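Local structure of thioredoxin-like protein (Klebsiella pneumoniae subsp. pneumoniae MGH 78578, 3TY1) at residues L7-I21 with I35-K49. The protein is of unknown specific function but belongs to the galactose mutarotase-like superfamily and probably binds carbohydrate, perhaps as an aldose 1-epimerase. Residues are numbered along the deposited sequence; the frame is centred on the assembly and turned at random. Where two conformers were deposited one is given.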
loop_
_atom_site.group_PDB
_atom_site.type_symbol
_atom_site.label_atom_id
_atom_site.label_comp_id
_atom_site.label_asym_id
_atom_site.label_seq_id
_atom_site.Cartn_x
_atom_site.Cartn_y
_atom_site.Cartn_z
ATOM N N LEU A 7 -22.299 -9.164 7.690
ATOM C CA LEU A 7 -21.048 -9.014 8.428
ATOM C C LEU A 7 -20.310 -7.746 8.035
ATOM O O LEU A 7 -19.543 -7.221 8.838
ATOM C CB LEU A 7 -20.119 -10.210 8.158
ATOM C CG LEU A 7 -20.285 -11.489 8.961
ATOM C CD1 LEU A 7 -21.681 -11.886 9.120
ATOM C CD2 LEU A 7 -19.395 -12.614 8.397
ATOM N N THR A 8 -20.452 -7.348 6.770
ATOM C CA THR A 8 -19.742 -6.211 6.192
ATOM C C THR A 8 -20.641 -5.547 5.174
ATOM O O THR A 8 -21.285 -6.204 4.364
ATOM C CB THR A 8 -18.440 -6.628 5.505
ATOM O OG1 THR A 8 -17.617 -7.363 6.431
ATOM C CG2 THR A 8 -17.677 -5.449 4.994
ATOM N N ASN A 9 -20.722 -4.233 5.257
ATOM C CA ASN A 9 -21.507 -3.464 4.280
ATOM C C ASN A 9 -20.922 -2.060 4.152
ATOM O O ASN A 9 -21.242 -1.160 4.913
ATOM C CB ASN A 9 -22.994 -3.457 4.619
ATOM C CG ASN A 9 -23.843 -2.834 3.493
ATOM O OD1 ASN A 9 -23.321 -2.183 2.605
ATOM N ND2 ASN A 9 -25.126 -3.062 3.530
ATOM N N ALA A 10 -20.079 -1.893 3.141
ATOM C CA ALA A 10 -19.368 -0.638 2.950
ATOM C C ALA A 10 -20.323 0.492 2.657
ATOM O O ALA A 10 -20.072 1.637 3.069
ATOM C CB ALA A 10 -18.289 -0.781 1.850
ATOM N N GLU A 11 -21.428 0.186 1.975
ATOM C CA GLU A 11 -22.427 1.212 1.663
ATOM C C GLU A 11 -22.951 1.883 2.944
ATOM O O GLU A 11 -23.268 3.088 2.915
ATOM C CB GLU A 11 -23.554 0.609 0.802
ATOM C CG GLU A 11 -24.637 1.577 0.366
ATOM C CD GLU A 11 -25.738 0.896 -0.445
ATOM O OE1 GLU A 11 -26.314 -0.127 0.018
ATOM O OE2 GLU A 11 -26.042 1.405 -1.539
ATOM N N GLU A 12 -23.037 1.114 4.046
ATOM C CA GLU A 12 -23.434 1.646 5.361
ATOM C C GLU A 12 -22.218 1.902 6.274
ATOM O O GLU A 12 -22.366 2.356 7.400
ATOM C CB GLU A 12 -24.471 0.723 6.032
ATOM C CG GLU A 12 -25.718 0.479 5.141
ATOM C CD GLU A 12 -26.829 -0.351 5.799
ATOM O OE1 GLU A 12 -26.618 -0.899 6.904
ATOM O OE2 GLU A 12 -27.922 -0.447 5.199
ATOM N N GLY A 13 -21.012 1.629 5.775
ATOM C CA GLY A 13 -19.772 1.849 6.522
ATOM C C GLY A 13 -19.527 0.896 7.676
ATOM O O GLY A 13 -18.768 1.227 8.573
ATOM N N ILE A 14 -20.094 -0.306 7.628
ATOM C CA ILE A 14 -20.035 -1.208 8.773
ATOM C C ILE A 14 -19.270 -2.490 8.521
ATOM O O ILE A 14 -19.190 -2.965 7.382
ATOM C CB ILE A 14 -21.463 -1.493 9.330
ATOM C CG1 ILE A 14 -22.202 -2.511 8.487
ATOM C CG2 ILE A 14 -22.268 -0.192 9.527
ATOM C CD1 ILE A 14 -22.063 -3.906 9.051
ATOM N N ASP A 15 -18.681 -3.025 9.589
ATOM C CA ASP A 15 -17.985 -4.321 9.557
ATOM C C ASP A 15 -18.034 -4.824 10.978
ATOM O O ASP A 15 -17.553 -4.135 11.879
ATOM C CB ASP A 15 -16.530 -4.201 9.061
ATOM C CG ASP A 15 -15.916 -5.570 8.667
ATOM O OD1 ASP A 15 -16.361 -6.631 9.182
ATOM O OD2 ASP A 15 -14.999 -5.590 7.813
ATOM N N LYS A 16 -18.635 -5.993 11.185
ATOM C CA LYS A 16 -18.773 -6.575 12.498
ATOM C C LYS A 16 -17.457 -7.023 13.122
ATOM O O LYS A 16 -17.416 -7.203 14.332
ATOM C CB LYS A 16 -19.758 -7.763 12.505
ATOM C CG LYS A 16 -21.232 -7.339 12.334
ATOM C CD LYS A 16 -22.174 -8.523 12.536
ATOM C CE LYS A 16 -23.661 -8.174 12.356
ATOM N NZ LYS A 16 -24.069 -7.050 13.220
ATOM N N GLY A 17 -16.398 -7.216 12.329
ATOM C CA GLY A 17 -15.126 -7.701 12.878
ATOM C C GLY A 17 -15.313 -9.106 13.430
ATOM O O GLY A 17 -15.894 -9.963 12.753
ATOM N N ASN A 18 -14.848 -9.342 14.659
ATOM C CA ASN A 18 -15.020 -10.649 15.304
ATOM C C ASN A 18 -16.496 -10.980 15.525
ATOM O O ASN A 18 -17.226 -10.165 16.048
ATOM C CB ASN A 18 -14.260 -10.724 16.620
ATOM C CG ASN A 18 -12.751 -10.660 16.430
ATOM O OD1 ASN A 18 -12.170 -11.329 15.580
ATOM N ND2 ASN A 18 -12.114 -9.838 17.232
ATOM N N TRP A 19 -16.928 -12.162 15.100
ATOM C CA TRP A 19 -18.349 -12.504 15.128
ATOM C C TRP A 19 -18.483 -13.996 15.000
ATOM O O TRP A 19 -17.673 -14.643 14.331
ATOM C CB TRP A 19 -19.024 -11.822 13.928
ATOM C CG TRP A 19 -20.436 -12.261 13.633
ATOM C CD1 TRP A 19 -21.594 -11.721 14.124
ATOM C CD2 TRP A 19 -20.833 -13.335 12.763
ATOM N NE1 TRP A 19 -22.675 -12.387 13.598
ATOM C CE2 TRP A 19 -22.237 -13.378 12.765
ATOM C CE3 TRP A 19 -20.130 -14.249 11.963
ATOM C CZ2 TRP A 19 -22.957 -14.311 12.012
ATOM C CZ3 TRP A 19 -20.836 -15.165 11.222
ATOM C CH2 TRP A 19 -22.243 -15.192 11.253
ATOM N N GLN A 20 -19.487 -14.564 15.645
ATOM C CA GLN A 20 -19.750 -15.981 15.455
ATOM C C GLN A 20 -21.198 -16.304 15.683
ATOM O O GLN A 20 -21.898 -15.632 16.457
ATOM C CB GLN A 20 -18.908 -16.868 16.385
ATOM C CG GLN A 20 -19.271 -16.778 17.861
ATOM C CD GLN A 20 -20.507 -17.646 18.295
ATOM O OE1 GLN A 20 -20.666 -18.794 17.846
ATOM N NE2 GLN A 20 -21.349 -17.096 19.203
ATOM N N ILE A 21 -21.622 -17.367 15.031
ATOM C CA ILE A 21 -22.891 -18.015 15.372
ATOM C C ILE A 21 -22.656 -19.505 15.422
ATOM O O ILE A 21 -21.728 -20.016 14.804
ATOM C CB ILE A 21 -24.008 -17.682 14.409
ATOM C CG1 ILE A 21 -23.630 -18.093 12.985
ATOM C CG2 ILE A 21 -24.383 -16.196 14.521
ATOM C CD1 ILE A 21 -24.778 -17.960 11.989
ATOM N N ILE A 35 -20.081 -20.810 12.602
ATOM C CA ILE A 35 -19.556 -19.936 11.549
ATOM C C ILE A 35 -18.922 -18.771 12.310
ATOM O O ILE A 35 -19.584 -18.157 13.167
ATOM C CB ILE A 35 -20.654 -19.432 10.556
ATOM C CG1 ILE A 35 -21.458 -20.625 10.018
ATOM C CG2 ILE A 35 -20.000 -18.644 9.426
ATOM C CD1 ILE A 35 -22.732 -20.260 9.237
ATOM N N GLU A 36 -17.652 -18.514 12.025
ATOM C CA GLU A 36 -16.885 -17.510 12.744
ATOM C C GLU A 36 -16.031 -16.641 11.845
ATOM O O GLU A 36 -15.275 -17.158 10.982
ATOM C CB GLU A 36 -15.963 -18.188 13.787
ATOM C CG GLU A 36 -15.199 -17.167 14.640
ATOM C CD GLU A 36 -14.335 -17.780 15.756
ATOM O OE1 GLU A 36 -14.236 -19.012 15.847
ATOM O OE2 GLU A 36 -13.754 -16.982 16.528
ATOM N N GLN A 37 -16.126 -15.320 12.088
ATOM C CA GLN A 37 -15.243 -14.357 11.489
ATOM C C GLN A 37 -14.244 -13.907 12.580
ATOM O O GLN A 37 -14.628 -13.618 13.713
ATOM C CB GLN A 37 -15.978 -13.153 10.909
ATOM C CG GLN A 37 -15.042 -12.122 10.271
ATOM C CD GLN A 37 -15.755 -11.114 9.398
ATOM O OE1 GLN A 37 -15.852 -11.320 8.194
ATOM N NE2 GLN A 37 -16.257 -10.022 9.988
ATOM N N LYS A 38 -12.982 -13.865 12.209
ATOM C CA LYS A 38 -11.917 -13.502 13.071
ATOM C C LYS A 38 -11.025 -12.490 12.394
ATOM O O LYS A 38 -10.589 -12.694 11.237
ATOM C CB LYS A 38 -11.180 -14.791 13.449
ATOM C CG LYS A 38 -10.036 -14.649 14.431
ATOM C CD LYS A 38 -9.414 -16.040 14.856
ATOM C CE LYS A 38 -10.418 -16.974 15.539
ATOM N NZ LYS A 38 -9.807 -18.171 16.229
ATOM N N VAL A 39 -10.685 -11.430 13.135
ATOM C CA VAL A 39 -9.779 -10.406 12.674
ATOM C C VAL A 39 -8.417 -10.843 13.130
ATOM O O VAL A 39 -8.203 -11.060 14.327
ATOM C CB VAL A 39 -10.088 -9.009 13.261
ATOM C CG1 VAL A 39 -9.121 -7.943 12.656
ATOM C CG2 VAL A 39 -11.504 -8.603 12.972
ATOM N N LEU A 40 -7.489 -10.968 12.198
ATOM C CA LEU A 40 -6.135 -11.450 12.500
ATOM C C LEU A 40 -5.163 -10.294 12.772
ATOM O O LEU A 40 -5.395 -9.134 12.417
ATOM C CB LEU A 40 -5.595 -12.335 11.369
ATOM C CG LEU A 40 -6.410 -13.583 11.051
ATOM C CD1 LEU A 40 -5.780 -14.196 9.760
ATOM C CD2 LEU A 40 -6.442 -14.518 12.254
ATOM N N HIS A 41 -4.030 -10.643 13.380
ATOM C CA HIS A 41 -3.029 -9.660 13.795
ATOM C C HIS A 41 -1.631 -10.247 13.618
ATOM O O HIS A 41 -1.457 -11.477 13.509
ATOM C CB HIS A 41 -3.249 -9.196 15.239
ATOM C CG HIS A 41 -4.590 -8.587 15.492
ATOM N ND1 HIS A 41 -4.900 -7.290 15.129
ATOM C CD2 HIS A 41 -5.712 -9.099 16.072
ATOM C CE1 HIS A 41 -6.157 -7.034 15.464
ATOM N NE2 HIS A 41 -6.665 -8.106 16.050
ATOM N N GLY A 42 -0.642 -9.363 13.571
ATOM C CA GLY A 42 0.758 -9.752 13.478
ATOM C C GLY A 42 1.309 -9.726 12.062
ATOM O O GLY A 42 0.613 -10.073 11.091
ATOM N N GLY A 43 2.565 -9.299 11.926
ATOM C CA GLY A 43 3.188 -9.296 10.609
ATOM C C GLY A 43 2.390 -8.534 9.558
ATOM O O GLY A 43 1.788 -7.521 9.857
ATOM N N LYS A 44 2.375 -9.054 8.332
ATOM C CA LYS A 44 1.640 -8.434 7.227
ATOM C C LYS A 44 0.157 -8.852 7.207
ATOM O O LYS A 44 -0.604 -8.463 6.329
ATOM C CB LYS A 44 2.318 -8.762 5.911
ATOM C CG LYS A 44 3.656 -8.130 5.773
ATOM C CD LYS A 44 4.241 -8.272 4.377
ATOM C CE LYS A 44 4.518 -9.711 3.984
ATOM N NZ LYS A 44 5.336 -9.840 2.717
ATOM N N GLN A 45 -0.249 -9.559 8.248
ATOM C CA GLN A 45 -1.599 -10.086 8.411
ATOM C C GLN A 45 -2.450 -9.139 9.256
ATOM O O GLN A 45 -3.625 -9.394 9.497
ATOM C CB GLN A 45 -1.406 -11.540 8.945
ATOM C CG GLN A 45 -2.378 -12.137 9.731
ATOM C CD GLN A 45 -1.987 -13.503 10.154
ATOM O OE1 GLN A 45 -1.910 -14.421 9.323
ATOM N NE2 GLN A 45 -1.880 -13.698 11.453
ATOM N N GLU A 46 -1.883 -7.994 9.675
ATOM C CA GLU A 46 -2.597 -7.057 10.529
ATOM C C GLU A 46 -3.892 -6.555 9.874
ATOM O O GLU A 46 -3.858 -6.016 8.792
ATOM C CB GLU A 46 -1.739 -5.851 10.907
ATOM C CG GLU A 46 -2.475 -4.838 11.833
ATOM C CD GLU A 46 -3.067 -5.466 13.137
ATOM O OE1 GLU A 46 -2.351 -6.206 13.820
ATOM O OE2 GLU A 46 -4.223 -5.187 13.487
ATOM N N GLY A 47 -5.015 -6.817 10.520
ATOM C CA GLY A 47 -6.321 -6.378 10.022
ATOM C C GLY A 47 -7.002 -7.335 9.055
ATOM O O GLY A 47 -8.140 -7.122 8.738
ATOM N N SER A 48 -6.317 -8.390 8.600
ATOM C CA SER A 48 -6.900 -9.362 7.697
ATOM C C SER A 48 -7.976 -10.162 8.384
ATOM O O SER A 48 -7.823 -10.514 9.539
ATOM C CB SER A 48 -5.857 -10.349 7.189
ATOM O OG SER A 48 -4.948 -9.707 6.301
ATOM N N LYS A 49 -9.072 -10.445 7.675
ATOM C CA LYS A 49 -10.116 -11.297 8.241
ATOM C C LYS A 49 -10.131 -12.695 7.616
ATOM O O LYS A 49 -9.805 -12.863 6.429
ATOM C CB LYS A 49 -11.447 -10.672 7.986
ATOM C CG LYS A 49 -11.717 -9.336 8.651
ATOM C CD LYS A 49 -13.042 -8.736 8.155
ATOM C CE LYS A 49 -12.911 -8.064 6.760
ATOM N NZ LYS A 49 -14.212 -7.596 6.220
HETATM O O HOH W 1 -16.095 -9.581 6.177
#
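The side chain of Q37 runs alongside the G17 carbonyl and on toward L7, its CG 3.4 Å from G17 O and its OE1 3.8 Å from L7 CD2. Its two amide ends do different work, a good example of how one buried glutamine can join a strand to a neighbouring loop. With CG anti to the backbone N (chi1 180°) and the chain extended, Q37 NE2 is carried to G17 O, 2.8 Å away, along a nearly straight bond that keeps the acceptor in the amide plane. The other end, OE1, accepts from a water (O 2.7 Å from Q37 OE1) that also bridges T8 OG1 and K49 NZ. The K49 ammonium, coming from the opposite direction to D15, makes a salt bridge on the syn side of OD2 (K49 NZ to D15 OD2 2.7 Å). D15 OD1 meanwhile takes the G17 amide in an Asx turn, met from above the carboxylate plane; with both oxygens engaged, the carboxylate is probably hindered from rotating. H41 of the third subunit packs on D15.

At the edge of the sheet, N18 turns its OD1 back to the V39 amide, 2.9 Å from V39 N, continuing the ladder by a side chain where strand 19-22 has yet to begin. W19 and I21 then pair with Q37 and I35 through reciprocal backbone bonds. On the face they share with Q37, W19 CZ3 rests 4.0 Å from I35 CG2, the two side chains running side by side, while L7 CD1 sits over one face of the indole, toward its rim. An antiparallel beta hairpin, strands 19-22 and 33-39, is thus packed on the strand 2-9 of a second sheet, a layering in keeping with the beta-supersandwich of the galactose mutarotase-like superfamily.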